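Local coordinates for SusD superfamily protein (Bacteroides fragilis NCTC 9343, PDB 3NQP) that probably binds glycans at the outer membrane for uptake, in the manner of SusD-like proteins, at residues K176-F181 with A201-L206; G281-N286 with T356-N361; Q310-Q315 with R371-D376. All blocks are in the same frame, centred on the assembly; numbering follows the deposited sequence.

Interaction 1. Residues K176-F181 with A201-L206; sequences KSMEYF and AATECL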
ATOM      1  N   LYS A 176     -18.023  -0.251  14.720  1.00 13.38           N
ATOM      2  CA  LYS A 176     -18.469   1.032  15.257  1.00 16.31           C
ATOM      3  C   LYS A 176     -18.402   2.104  14.150  1.00 15.77           C
ATOM      4  O   LYS A 176     -19.301   2.910  14.034  1.00 17.26           O
ATOM      5  CB  LYS A 176     -17.628   1.428  16.446  1.00 14.64           C
ATOM      6  CG  LYS A 176     -18.335   2.307  17.457  1.00 34.37           C
ATOM      7  CD  LYS A 176     -19.420   1.618  18.246  1.00 39.11           C
ATOM      8  CE  LYS A 176     -19.838   2.476  19.471  1.00 51.02           C
ATOM      9  NZ  LYS A 176     -21.309   2.580  19.640  1.00 47.80           N
ATOM     10  N   SER A 177     -17.332   2.086  13.346  1.00 13.36           N
ATOM     11  CA  SER A 177     -17.202   2.985  12.176  1.00 12.73           C
ATOM     12  C   SER A 177     -18.439   2.856  11.298  1.00 11.96           C
ATOM     13  O   SER A 177     -19.042   3.865  10.979  1.00 15.86           O
ATOM     14  CB  SER A 177     -15.904   2.770  11.380  1.00  8.51           C
ATOM     15  OG  SER A 177     -15.795   3.657  10.214  1.00 10.89           O
HETATM   16  N   MSE A 178     -18.829   1.644  10.934  1.00 13.75           N
HETATM   17  CA  MSE A 178     -20.023   1.459  10.075  1.00 14.49           C
HETATM   18  C   MSE A 178     -21.287   1.932  10.829  1.00 15.89           C
HETATM   19  O   MSE A 178     -22.233   2.487  10.239  1.00 14.69           O
HETATM   20  CB  MSE A 178     -20.178   0.005   9.615  1.00 13.46           C
HETATM   21  CG  MSE A 178     -19.028  -0.595   8.883  1.00 13.34           C
HETATM   22 SE   MSE A 178     -18.903   0.355   7.147  0.75  9.41          SE
HETATM   23  CE  MSE A 178     -20.593  -0.216   6.446  1.00 15.31           C
ATOM     24  N   GLU A 179     -21.333   1.703  12.142  1.00 16.50           N
ATOM     25  CA  GLU A 179     -22.527   2.064  12.863  1.00 16.85           C
ATOM     26  C   GLU A 179     -22.726   3.565  12.831  1.00 18.24           C
ATOM     27  O   GLU A 179     -23.828   4.052  12.619  1.00 18.74           O
ATOM     28  CB  GLU A 179     -22.442   1.552  14.304  1.00 18.02           C
ATOM     29  CG  GLU A 179     -23.666   1.750  15.133  1.00 29.33           C
ATOM     30  CD  GLU A 179     -23.424   1.273  16.574  1.00 41.39           C
ATOM     31  OE1 GLU A 179     -22.686   0.271  16.759  1.00 37.78           O
ATOM     32  OE2 GLU A 179     -23.928   1.929  17.505  1.00 46.99           O
ATOM     33  N   TYR A 180     -21.645   4.308  13.007  1.00 16.70           N
ATOM     34  CA  TYR A 180     -21.723   5.759  12.965  1.00 15.95           C
ATOM     35  C   TYR A 180     -21.987   6.301  11.559  1.00 18.09           C
ATOM     36  O   TYR A 180     -22.770   7.213  11.410  1.00 16.76           O
ATOM     37  CB  TYR A 180     -20.454   6.404  13.562  1.00 15.84           C
ATOM     38  CG  TYR A 180     -20.434   6.485  15.053  1.00 14.51           C
ATOM     39  CD1 TYR A 180     -21.292   7.334  15.738  1.00 19.87           C
ATOM     40  CD2 TYR A 180     -19.526   5.736  15.789  1.00 20.17           C
ATOM     41  CE1 TYR A 180     -21.272   7.433  17.100  1.00 16.74           C
ATOM     42  CE2 TYR A 180     -19.493   5.830  17.168  1.00 21.86           C
ATOM     43  CZ  TYR A 180     -20.359   6.668  17.825  1.00 20.72           C
ATOM     44  OH  TYR A 180     -20.297   6.728  19.204  1.00 23.88           O
ATOM     45  N   PHE A 181     -21.330   5.767  10.541  1.00 15.10           N
ATOM     46  CA  PHE A 181     -21.548   6.244   9.169  1.00 15.22           C
ATOM     47  C   PHE A 181     -23.016   6.003   8.708  1.00 18.27           C
ATOM     48  O   PHE A 181     -23.569   6.767   7.897  1.00 20.07           O
ATOM     49  CB  PHE A 181     -20.589   5.541   8.212  1.00 14.30           C
ATOM     50  CG  PHE A 181     -19.184   6.153   8.131  1.00 15.33           C
ATOM     51  CD1 PHE A 181     -19.006   7.495   7.899  1.00 16.06           C
ATOM     52  CD2 PHE A 181     -18.056   5.344   8.167  1.00 15.89           C
ATOM     53  CE1 PHE A 181     -17.732   8.030   7.770  1.00 12.06           C
ATOM     54  CE2 PHE A 181     -16.800   5.874   8.081  1.00 12.61           C
ATOM     55  CZ  PHE A 181     -16.641   7.242   7.888  1.00 11.87           C
ATOM     56  N   ALA A 201     -17.150   4.126   2.445  1.00 12.05           N
ATOM     57  CA  ALA A 201     -16.504   3.245   1.483  1.00 12.07           C
ATOM     58  C   ALA A 201     -15.110   2.792   1.936  1.00 12.62           C
ATOM     59  O   ALA A 201     -14.712   1.676   1.733  1.00 14.21           O
ATOM     60  CB  ALA A 201     -16.421   3.918   0.164  1.00 10.45           C
ATOM     61  N   ALA A 202     -14.350   3.704   2.497  1.00 11.55           N
ATOM     62  CA  ALA A 202     -13.014   3.410   2.938  1.00 10.54           C
ATOM     63  C   ALA A 202     -13.039   2.383   4.060  1.00 10.69           C
ATOM     64  O   ALA A 202     -12.204   1.440   4.071  1.00 10.93           O
ATOM     65  CB  ALA A 202     -12.295   4.704   3.382  1.00  9.41           C
ATOM     66  N   THR A 203     -13.984   2.548   4.996  1.00  9.55           N
ATOM     67  CA  THR A 203     -14.173   1.556   6.045  1.00  9.27           C
ATOM     68  C   THR A 203     -14.552   0.189   5.458  1.00 11.42           C
ATOM     69  O   THR A 203     -14.056  -0.874   5.918  1.00 11.15           O
ATOM     70  CB  THR A 203     -15.192   1.990   7.097  1.00  9.76           C
ATOM     71  OG1 THR A 203     -14.623   3.046   7.875  1.00 14.69           O
ATOM     72  CG2 THR A 203     -15.575   0.783   8.063  1.00  8.83           C
ATOM     73  N   GLU A 204     -15.411   0.186   4.453  1.00 11.63           N
ATOM     74  CA  GLU A 204     -15.792  -1.081   3.805  1.00 11.39           C
ATOM     75  C   GLU A 204     -14.575  -1.744   3.097  1.00 10.33           C
ATOM     76  O   GLU A 204     -14.434  -2.957   3.143  1.00 11.29           O
ATOM     77  CB  GLU A 204     -16.946  -0.891   2.835  1.00 12.57           C
ATOM     78  CG  GLU A 204     -18.255  -0.578   3.526  1.00 13.28           C
ATOM     79  CD  GLU A 204     -19.450  -1.128   2.817  1.00 14.85           C
ATOM     80  OE1 GLU A 204     -19.812  -2.281   3.126  1.00 14.66           O
ATOM     81  OE2 GLU A 204     -19.987  -0.439   1.939  1.00 18.53           O
ATOM     82  N   CYS A 205     -13.719  -0.944   2.449  1.00  9.71           N
ATOM     83  CA  CYS A 205     -12.486  -1.455   1.869  1.00 11.40           C
ATOM     84  C   CYS A 205     -11.578  -2.096   2.931  1.00 11.10           C
ATOM     85  O   CYS A 205     -11.085  -3.203   2.773  1.00  8.74           O
ATOM     86  CB  CYS A 205     -11.687  -0.350   1.185  1.00 13.25           C
ATOM     87  SG  CYS A 205     -12.409   0.121  -0.417  1.00 11.38           S
ATOM     88  N   LEU A 206     -11.336  -1.352   3.986  1.00 12.08           N
ATOM     89  CA  LEU A 206     -10.594  -1.850   5.116  1.00 11.68           C
ATOM     90  C   LEU A 206     -11.220  -3.122   5.655  1.00 10.85           C
ATOM     91  O   LEU A 206     -10.490  -4.060   6.006  1.00 13.40           O
ATOM     92  CB  LEU A 206     -10.459  -0.781   6.213  1.00 12.29           C
ATOM     93  CG  LEU A 206      -9.562  -1.095   7.399  1.00 11.99           C
ATOM     94  CD1 LEU A 206      -8.168  -1.556   6.967  1.00  7.37           C
ATOM     95  CD2 LEU A 206      -9.461   0.171   8.271  1.00 11.07           C
TER
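Ser177 and Thr203 meet hydroxyl to hydroxyl between two helices. Thr203 OG1 donates a hydrogen bond to Ser177 OG at 2.7 Å. Both side chains leave their helices facing the partner, and their CA atoms lie 7.0 Å apart, the closest such pair here. Ser177 OG stands opposite its own backbone N (chi1 179°), which turns it toward Thr203. The two oxygens are buried, and each has a further partner: Gly118 O for Ser177 OG and Trp198 NE1 for Thr203 OG1.

The two branches of Thr203 do different work. OG1 also lies at the rim of the Phe181 ring, in its plane, 3.6 Å from CE2. CG2 packs against the selenium of Met178, a selenomethionine, at 3.5 Å. Met178 and Thr203 run alongside one another, pointing opposite ways. Met178 curls back at its second and third torsions. Its methyl CE therefore reaches Glu204, whose side chain it meets nearly perpendicularly, with CE 3.8 Å from CG. The carboxylate of Glu204 is held beyond the contact by His235, Ser238 and Tyr243.

The axes of the two helical segments approach to 9.9 Å and run nearly antiparallel, at 156°. This agrees with the TPR-like helical packing of SusD proteins. Helix 163-181 and helix 200-216 form the pair. Helix 110-135 packs beside both and sets Phe115 edge-to-face with Phe181, while strand 265-269 touches Ala201, Ala202 and Cys205 of helix 200-216.

Interaction 2. Residues G281-N286 with T356-N361; sequences GTFTYN and THVRKN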
ATOM      1  N   GLY A 281      10.397  11.616  -5.604  1.00 11.99           N
ATOM      2  CA  GLY A 281      11.650  11.968  -6.323  1.00 10.08           C
ATOM      3  C   GLY A 281      12.819  11.037  -6.082  1.00  9.17           C
ATOM      4  O   GLY A 281      13.797  10.990  -6.869  1.00 10.60           O
ATOM      5  N   THR A 282      12.751  10.290  -4.983  1.00 10.57           N
ATOM      6  CA  THR A 282      13.803   9.337  -4.627  1.00 10.39           C
ATOM      7  C   THR A 282      13.817   8.053  -5.440  1.00  8.85           C
ATOM      8  O   THR A 282      14.719   7.237  -5.252  1.00  9.69           O
ATOM      9  CB  THR A 282      13.747   8.933  -3.106  1.00  7.45           C
ATOM     10  OG1 THR A 282      12.552   8.223  -2.831  1.00 11.77           O
ATOM     11  CG2 THR A 282      13.814  10.191  -2.166  1.00 13.48           C
ATOM     12  N   PHE A 283      12.817   7.834  -6.303  1.00  8.36           N
ATOM     13  CA  PHE A 283      12.814   6.674  -7.216  1.00  9.36           C
ATOM     14  C   PHE A 283      13.269   7.095  -8.628  1.00 11.96           C
ATOM     15  O   PHE A 283      13.016   6.360  -9.587  1.00 11.77           O
ATOM     16  CB  PHE A 283      11.414   6.056  -7.374  1.00  7.20           C
ATOM     17  CG  PHE A 283      10.941   5.247  -6.194  1.00  8.10           C
ATOM     18  CD1 PHE A 283      10.594   5.852  -5.009  1.00 10.31           C
ATOM     19  CD2 PHE A 283      10.738   3.875  -6.319  1.00 11.21           C
ATOM     20  CE1 PHE A 283      10.130   5.069  -3.934  1.00 11.25           C
ATOM     21  CE2 PHE A 283      10.266   3.107  -5.260  1.00  8.44           C
ATOM     22  CZ  PHE A 283       9.958   3.699  -4.088  1.00 13.99           C
ATOM     23  N   THR A 284      13.868   8.281  -8.760  1.00 12.06           N
ATOM     24  CA  THR A 284      14.187   8.831 -10.097  1.00  9.76           C
ATOM     25  C   THR A 284      15.695   8.844 -10.418  1.00 14.06           C
ATOM     26  O   THR A 284      16.308   7.769 -10.592  1.00 14.41           O
ATOM     27  CB  THR A 284      13.519  10.200 -10.311  1.00 10.27           C
ATOM     28  OG1 THR A 284      14.075  11.206  -9.446  1.00  7.83           O
ATOM     29  CG2 THR A 284      12.004  10.070 -10.078  1.00  8.75           C
ATOM     30  N   TYR A 285      16.290  10.043 -10.508  1.00 10.49           N
ATOM     31  CA  TYR A 285      17.705  10.179 -10.712  1.00  7.84           C
ATOM     32  C   TYR A 285      18.097  11.617 -10.252  1.00 12.63           C
ATOM     33  O   TYR A 285      17.240  12.519 -10.085  1.00 10.48           O
ATOM     34  CB  TYR A 285      18.069   9.927 -12.173  1.00  9.65           C
ATOM     35  CG  TYR A 285      17.216  10.767 -13.085  1.00  9.36           C
ATOM     36  CD1 TYR A 285      15.953  10.328 -13.470  1.00 12.24           C
ATOM     37  CD2 TYR A 285      17.640  12.008 -13.518  1.00 11.41           C
ATOM     38  CE1 TYR A 285      15.130  11.101 -14.280  1.00 14.73           C
ATOM     39  CE2 TYR A 285      16.805  12.800 -14.361  1.00 12.81           C
ATOM     40  CZ  TYR A 285      15.560  12.344 -14.714  1.00 14.50           C
ATOM     41  OH  TYR A 285      14.719  13.120 -15.501  1.00 12.51           O
ATOM     42  N   ASN A 286      19.388  11.788 -10.022  1.00 11.88           N
ATOM     43  CA  ASN A 286      19.975  13.030  -9.568  1.00 11.99           C
ATOM     44  C   ASN A 286      20.626  13.730 -10.767  1.00  9.61           C
ATOM     45  O   ASN A 286      21.715  13.362 -11.169  1.00 12.15           O
ATOM     46  CB  ASN A 286      21.053  12.678  -8.542  1.00 10.93           C
ATOM     47  CG  ASN A 286      21.561  13.876  -7.753  1.00 15.57           C
ATOM     48  OD1 ASN A 286      21.740  14.956  -8.286  1.00 14.32           O
ATOM     49  ND2 ASN A 286      21.815  13.663  -6.462  1.00  8.69           N
ATOM     50  N   THR A 356      15.933   1.585 -14.207  1.00 11.60           N
ATOM     51  CA  THR A 356      14.569   1.961 -14.379  1.00 10.85           C
ATOM     52  C   THR A 356      14.272   2.981 -13.299  1.00 13.24           C
ATOM     53  O   THR A 356      14.883   2.946 -12.240  1.00 11.90           O
ATOM     54  CB  THR A 356      13.624   0.727 -14.274  1.00  9.88           C
ATOM     55  OG1 THR A 356      13.743   0.164 -12.965  1.00  8.10           O
ATOM     56  CG2 THR A 356      13.954  -0.329 -15.356  1.00  7.84           C
ATOM     57  N   HIS A 357      13.286   3.848 -13.565  1.00 11.55           N
ATOM     58  CA  HIS A 357      13.040   5.059 -12.811  1.00 10.81           C
ATOM     59  C   HIS A 357      11.522   5.344 -12.813  1.00 10.43           C
ATOM     60  O   HIS A 357      10.865   5.253 -13.847  1.00 12.17           O
ATOM     61  CB  HIS A 357      13.837   6.210 -13.471  1.00 14.03           C
ATOM     62  CG  HIS A 357      15.243   5.840 -13.833  1.00 11.16           C
ATOM     63  ND1 HIS A 357      16.303   6.034 -12.977  1.00 12.28           N
ATOM     64  CD2 HIS A 357      15.768   5.294 -14.966  1.00 15.20           C
ATOM     65  CE1 HIS A 357      17.417   5.596 -13.553  1.00 14.96           C
ATOM     66  NE2 HIS A 357      17.121   5.168 -14.771  1.00 10.44           N
ATOM     67  N   VAL A 358      10.944   5.587 -11.634  1.00 11.28           N
ATOM     68  CA  VAL A 358       9.503   5.531 -11.507  1.00  9.52           C
ATOM     69  C   VAL A 358       8.896   6.900 -11.724  1.00  9.88           C
ATOM     70  O   VAL A 358       9.169   7.854 -10.958  1.00 10.41           O
ATOM     71  CB  VAL A 358       9.067   4.943 -10.109  1.00  5.32           C
ATOM     72  CG1 VAL A 358       7.536   4.950  -9.987  1.00  9.18           C
ATOM     73  CG2 VAL A 358       9.624   3.494  -9.954  1.00  8.94           C
ATOM     74  N   ARG A 359       8.063   6.996 -12.771  1.00 10.00           N
ATOM     75  CA  ARG A 359       7.353   8.215 -13.095  1.00 11.59           C
ATOM     76  C   ARG A 359       5.825   8.083 -12.924  1.00 13.85           C
ATOM     77  O   ARG A 359       5.063   8.909 -13.436  1.00 11.62           O
ATOM     78  CB  ARG A 359       7.687   8.628 -14.532  1.00 12.12           C
ATOM     79  CG  ARG A 359       7.333   7.587 -15.560  1.00 13.57           C
ATOM     80  CD  ARG A 359       7.359   8.202 -16.971  1.00 11.70           C
ATOM     81  NE  ARG A 359       7.604   7.166 -17.959  1.00 10.34           N
ATOM     82  CZ  ARG A 359       8.117   7.410 -19.163  1.00 11.00           C
ATOM     83  NH1 ARG A 359       8.399   8.662 -19.482  1.00 13.88           N
ATOM     84  NH2 ARG A 359       8.352   6.412 -20.026  1.00  9.82           N
ATOM     85  N   LYS A 360       5.401   7.060 -12.179  1.00 13.36           N
ATOM     86  CA  LYS A 360       3.991   6.727 -11.988  1.00 11.80           C
ATOM     87  C   LYS A 360       3.187   7.847 -11.375  1.00 13.29           C
ATOM     88  O   LYS A 360       2.037   8.052 -11.766  1.00 12.04           O
ATOM     89  CB  LYS A 360       3.865   5.504 -11.071  1.00 12.22           C
ATOM     90  CG  LYS A 360       2.440   4.898 -11.012  1.00 10.23           C
ATOM     91  CD  LYS A 360       2.438   3.535 -10.309  1.00 11.48           C
ATOM     92  CE  LYS A 360       1.018   3.018 -10.092  1.00 10.84           C
ATOM     93  NZ  LYS A 360       1.021   1.605  -9.658  1.00 10.95           N
ATOM     94  N   ASN A 361       3.775   8.545 -10.405  1.00 11.45           N
ATOM     95  CA  ASN A 361       3.015   9.442  -9.511  1.00 11.15           C
ATOM     96  C   ASN A 361       3.935  10.558  -8.964  1.00 13.38           C
ATOM     97  O   ASN A 361       4.085  10.738  -7.774  1.00 12.31           O
ATOM     98  CB  ASN A 361       2.368   8.598  -8.397  1.00  9.17           C
ATOM     99  CG  ASN A 361       1.419   9.375  -7.513  1.00 10.17           C
ATOM    100  OD1 ASN A 361       0.710  10.284  -7.976  1.00 11.25           O
ATOM    101  ND2 ASN A 361       1.353   8.977  -6.233  1.00  7.24           N
TER
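Phe283 and Thr284 present successive backbone carbonyls to Val358 and His357. Val358 N donates to Phe283 O at 3.0 Å, nearly straight at 165°. His357 uses its ring instead of its backbone. ND1 donates to Thr284 O at 2.9 Å. The oxygen lies at the edge of the imidazole, near the ring plane, yet ND1 sits above the plane of the carbonyl and misses its lone pairs. The bond thus indicates a proton on ND1. His357 CA adds a CA-H...O contact to Phe283 O.

Side chains close up around these bonds. Phe283 and Val358 run alongside each other in one direction, with their CB atoms 3.8 Å apart. Val358 CG2 comes equally near Phe283 CD2, obliquely to the ring. Thr284 CG2 rests against Val358 O. Tyr285 turns the edge of its ring to the face of His357 in a T-shaped pair, with centroids 6.0 Å apart and planes at 88°.

The contact fastens an irregular loop to the end of strand 351-358, which forms a two-stranded antiparallel hairpin with strand 338-344. The loop is shaped by a type I beta turn from Gly281 to Thr284. Its backbone bond is weak, but Thr284 OG1 donates to Gly281 O at 2.6 Å. The hydroxyl is tucked in over the residue's own backbone (chi1 67°), where it can fold back to that oxygen.

Further out, His357 NE2 bonds to Ser341 OG on the partner strand, so both ring nitrogens are engaged. Tyr285 OH is held by Asp305 and Leu307 N. Trp40 and Ile44 of helix 39-48 pack on Phe283.

Interaction 3. Residues Q310-Q315 with R371-D376; sequences QNTGNQ and RVYCGD. With EDO (1,2-ethanediol), chain I.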
ATOM      1  N   GLN A 310      14.375  18.346 -13.095  1.00 11.42           N
ATOM      2  CA  GLN A 310      15.485  19.238 -12.761  1.00 13.10           C
ATOM      3  C   GLN A 310      16.375  18.554 -11.717  1.00 14.15           C
ATOM      4  O   GLN A 310      16.635  17.360 -11.854  1.00 11.89           O
ATOM      5  CB  GLN A 310      14.970  20.586 -12.282  1.00 16.95           C
ATOM      6  CG  GLN A 310      13.907  21.219 -13.147  1.00 12.63           C
ATOM      7  CD  GLN A 310      12.528  20.835 -12.736  1.00 13.60           C
ATOM      8  OE1 GLN A 310      12.180  20.891 -11.545  1.00 15.20           O
ATOM      9  NE2 GLN A 310      11.706  20.408 -13.720  1.00 11.32           N
ATOM     10  N   ASN A 311      16.849  19.274 -10.699  1.00 10.19           N
ATOM     11  CA  ASN A 311      17.678  18.670  -9.691  1.00  8.01           C
ATOM     12  C   ASN A 311      16.937  18.248  -8.433  1.00  9.23           C
ATOM     13  O   ASN A 311      17.541  18.219  -7.358  1.00 13.87           O
ATOM     14  CB  ASN A 311      18.872  19.555  -9.288  1.00  8.86           C
ATOM     15  CG  ASN A 311      19.983  18.740  -8.636  1.00 15.33           C
ATOM     16  OD1 ASN A 311      20.133  17.530  -8.922  1.00 12.49           O
ATOM     17  ND2 ASN A 311      20.726  19.361  -7.734  1.00 13.16           N
ATOM     18  N   THR A 312      15.676  17.868  -8.569  1.00 10.29           N
ATOM     19  CA  THR A 312      14.840  17.557  -7.428  1.00 10.28           C
ATOM     20  C   THR A 312      14.916  16.100  -7.000  1.00 12.74           C
ATOM     21  O   THR A 312      14.295  15.728  -5.980  1.00 13.43           O
ATOM     22  CB  THR A 312      13.347  17.920  -7.716  1.00 13.02           C
ATOM     23  OG1 THR A 312      12.849  17.099  -8.780  1.00 11.65           O
ATOM     24  CG2 THR A 312      13.186  19.381  -8.113  1.00 13.44           C
ATOM     25  N   GLY A 313      15.625  15.268  -7.776  1.00 11.14           N
ATOM     26  CA  GLY A 313      15.570  13.810  -7.618  1.00 10.13           C
ATOM     27  C   GLY A 313      16.818  13.132  -7.098  1.00 11.27           C
ATOM     28  O   GLY A 313      17.898  13.729  -7.037  1.00 11.75           O
ATOM     29  N   ASN A 314      16.659  11.872  -6.697  1.00 10.45           N
ATOM     30  CA  ASN A 314      17.756  10.970  -6.501  1.00 11.00           C
ATOM     31  C   ASN A 314      17.268   9.561  -6.798  1.00 11.48           C
ATOM     32  O   ASN A 314      16.101   9.375  -7.143  1.00 11.22           O
ATOM     33  CB  ASN A 314      18.465  11.143  -5.110  1.00  9.58           C
ATOM     34  CG  ASN A 314      17.665  10.611  -3.949  1.00 16.33           C
ATOM     35  OD1 ASN A 314      16.992   9.616  -4.093  1.00 21.21           O
ATOM     36  ND2 ASN A 314      17.848  11.213  -2.733  1.00 13.98           N
ATOM     37  N   GLN A 315      18.176   8.598  -6.775  1.00 11.55           N
ATOM     38  CA  GLN A 315      17.805   7.199  -6.948  1.00 13.35           C
ATOM     39  C   GLN A 315      18.309   6.399  -5.761  1.00 12.23           C
ATOM     40  O   GLN A 315      19.380   5.786  -5.785  1.00 10.28           O
ATOM     41  CB  GLN A 315      18.301   6.584  -8.268  1.00 13.63           C
ATOM     42  CG  GLN A 315      17.514   5.283  -8.567  1.00 11.38           C
ATOM     43  CD  GLN A 315      17.825   4.684  -9.897  1.00 11.94           C
ATOM     44  OE1 GLN A 315      18.966   4.745 -10.337  1.00 10.72           O
ATOM     45  NE2 GLN A 315      16.823   4.039 -10.534  1.00  8.59           N
ATOM     46  N   ARG A 371       9.536  21.030 -10.630  1.00 13.51           N
ATOM     47  CA  ARG A 371       8.894  19.778 -10.342  1.00 13.35           C
ATOM     48  C   ARG A 371       8.394  19.814  -8.896  1.00 14.64           C
ATOM     49  O   ARG A 371       9.146  20.149  -7.988  1.00 13.22           O
ATOM     50  CB  ARG A 371       9.897  18.636 -10.547  1.00 15.67           C
ATOM     51  CG  ARG A 371       9.471  17.229 -10.011  1.00 13.98           C
ATOM     52  CD  ARG A 371       8.220  16.698 -10.694  1.00 13.91           C
ATOM     53  NE  ARG A 371       8.382  16.585 -12.134  1.00 13.38           N
ATOM     54  CZ  ARG A 371       7.424  16.153 -12.944  1.00 16.47           C
ATOM     55  NH1 ARG A 371       6.244  15.816 -12.447  1.00 11.39           N
ATOM     56  NH2 ARG A 371       7.638  16.079 -14.248  1.00 15.68           N
ATOM     57  N   VAL A 372       7.116  19.519  -8.717  1.00 14.14           N
ATOM     58  CA  VAL A 372       6.504  19.420  -7.402  1.00 14.33           C
ATOM     59  C   VAL A 372       5.940  18.024  -7.187  1.00 13.42           C
ATOM     60  O   VAL A 372       5.068  17.589  -7.911  1.00 12.03           O
ATOM     61  CB  VAL A 372       5.382  20.479  -7.232  1.00 18.31           C
ATOM     62  CG1 VAL A 372       4.757  20.387  -5.842  1.00  9.03           C
ATOM     63  CG2 VAL A 372       5.909  21.922  -7.437  1.00 13.55           C
ATOM     64  N   TYR A 373       6.449  17.302  -6.200  1.00 13.65           N
ATOM     65  CA  TYR A 373       5.983  15.922  -5.945  1.00 12.05           C
ATOM     66  C   TYR A 373       4.693  15.916  -5.095  1.00 11.75           C
ATOM     67  O   TYR A 373       4.711  15.531  -3.941  1.00 10.98           O
ATOM     68  CB  TYR A 373       7.078  15.094  -5.291  1.00 10.48           C
ATOM     69  CG  TYR A 373       8.291  14.954  -6.191  1.00 13.29           C
ATOM     70  CD1 TYR A 373       8.272  14.113  -7.297  1.00 11.39           C
ATOM     71  CD2 TYR A 373       9.434  15.683  -5.961  1.00 11.10           C
ATOM     72  CE1 TYR A 373       9.401  13.987  -8.132  1.00 14.11           C
ATOM     73  CE2 TYR A 373      10.536  15.578  -6.780  1.00 14.63           C
ATOM     74  CZ  TYR A 373      10.513  14.725  -7.875  1.00  8.68           C
ATOM     75  OH  TYR A 373      11.618  14.611  -8.685  1.00 12.01           O
ATOM     76  N   CYS A 374       3.590  16.372  -5.695  1.00 10.01           N
ATOM     77  CA  CYS A 374       2.302  16.428  -5.033  1.00 10.56           C
ATOM     78  C   CYS A 374       1.334  15.380  -5.549  1.00 10.96           C
ATOM     79  O   CYS A 374       0.123  15.569  -5.479  1.00 13.23           O
ATOM     80  CB  CYS A 374       1.713  17.848  -5.138  1.00 12.26           C
ATOM     81  SG  CYS A 374       1.375  18.385  -6.823  1.00 15.92           S
ATOM     82  N   GLY A 375       1.848  14.263  -6.090  1.00 13.53           N
ATOM     83  CA  GLY A 375       0.984  13.121  -6.394  1.00 13.81           C
ATOM     84  C   GLY A 375       0.305  12.596  -5.117  1.00 13.28           C
ATOM     85  O   GLY A 375       0.952  12.483  -4.092  1.00 12.33           O
ATOM     86  N   ASP A 376      -0.991  12.321  -5.153  1.00 12.87           N
ATOM     87  CA  ASP A 376      -1.677  11.851  -3.937  1.00 11.09           C
ATOM     88  C   ASP A 376      -1.291  10.401  -3.680  1.00 11.08           C
ATOM     89  O   ASP A 376      -0.982   9.649  -4.626  1.00 12.66           O
ATOM     90  CB  ASP A 376      -3.201  11.918  -4.096  1.00 14.13           C
ATOM     91  CG  ASP A 376      -3.786  13.331  -3.874  1.00 13.92           C
ATOM     92  OD1 ASP A 376      -3.014  14.282  -3.591  1.00 11.78           O
ATOM     93  OD2 ASP A 376      -5.049  13.455  -3.999  1.00 12.49           O
TER
HETATM   94  C1  EDO I1009       4.827  13.558 -14.262  1.00 33.26           C
HETATM   95  O1  EDO I1009       5.152  12.363 -15.024  1.00 41.71           O
HETATM   96  C2  EDO I1009       4.109  14.650 -15.065  1.00 41.72           C
HETATM   97  O2  EDO I1009       5.060  15.404 -15.851  1.00 42.49           O
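Thr312 and Tyr373 form the close part of this contact. Tyr373 OH donates to Thr312 OG1 at 2.8 Å, and the threonine also bonds to Ile309 O. Thr312 CB stands 3.8 Å from Tyr373 CE2, and the two side chains meet at a slant. Arg371 CG lies 3.4 Å above one face of the tyrosine ring, toward its rim. The same CG touches Thr312 OG1 at 3.6 Å. Tyr373 is buried, while Thr312 sits at the margin, partly exposed.

Nearby, Gln310 bends at chi2 (90°) and brings OE1 to the backbone N of Arg371, 2.8 Å away with an angle of 165° at the hydrogen. NE2 of the same amide is held by Asp308. The contact ties a loop without regular structure to strand 371-372, which pairs antiparallel with strand 364-365. Tyr373, just after the strand, is the centre of an inverse gamma turn.

The outer side is looser. Arg371 is partly exposed, and its guanidinium reaches off past the loop. NH1 bonds to Ile362 O. Arg371 NH2 donates to O2 of a 1,2-ethanediol at 3.1 Å, at the guanidinium edge. This diol probably comes from the crystallisation liquor.

Interactions 2 and 3 are neighbours, with centres about 8 Å apart. Their segments alternate along the chain, and all four belong to the SusD-family part of the chain. They touch directly: Gly281 O and Asn314 N are 3.0 Å apart, and Asn361 ND2 and Asp376 O are 2.9 Å apart, both probable hydrogen bonds. Together they fasten two parts of one long loop to strands 351-358 and 371-372. Interaction 1 is separate. It lies in the N-terminal helical part, its centre about 34 Å from the centres of interactions 2 and 3. Interactions 1 and 2 are about 16 Å apart at their nearest atoms. Interactions 1 and 3 are about 14 Å apart at their nearest atoms. The 1,2-ethanediol touches interaction 3 and does not by itself mark a sugar site.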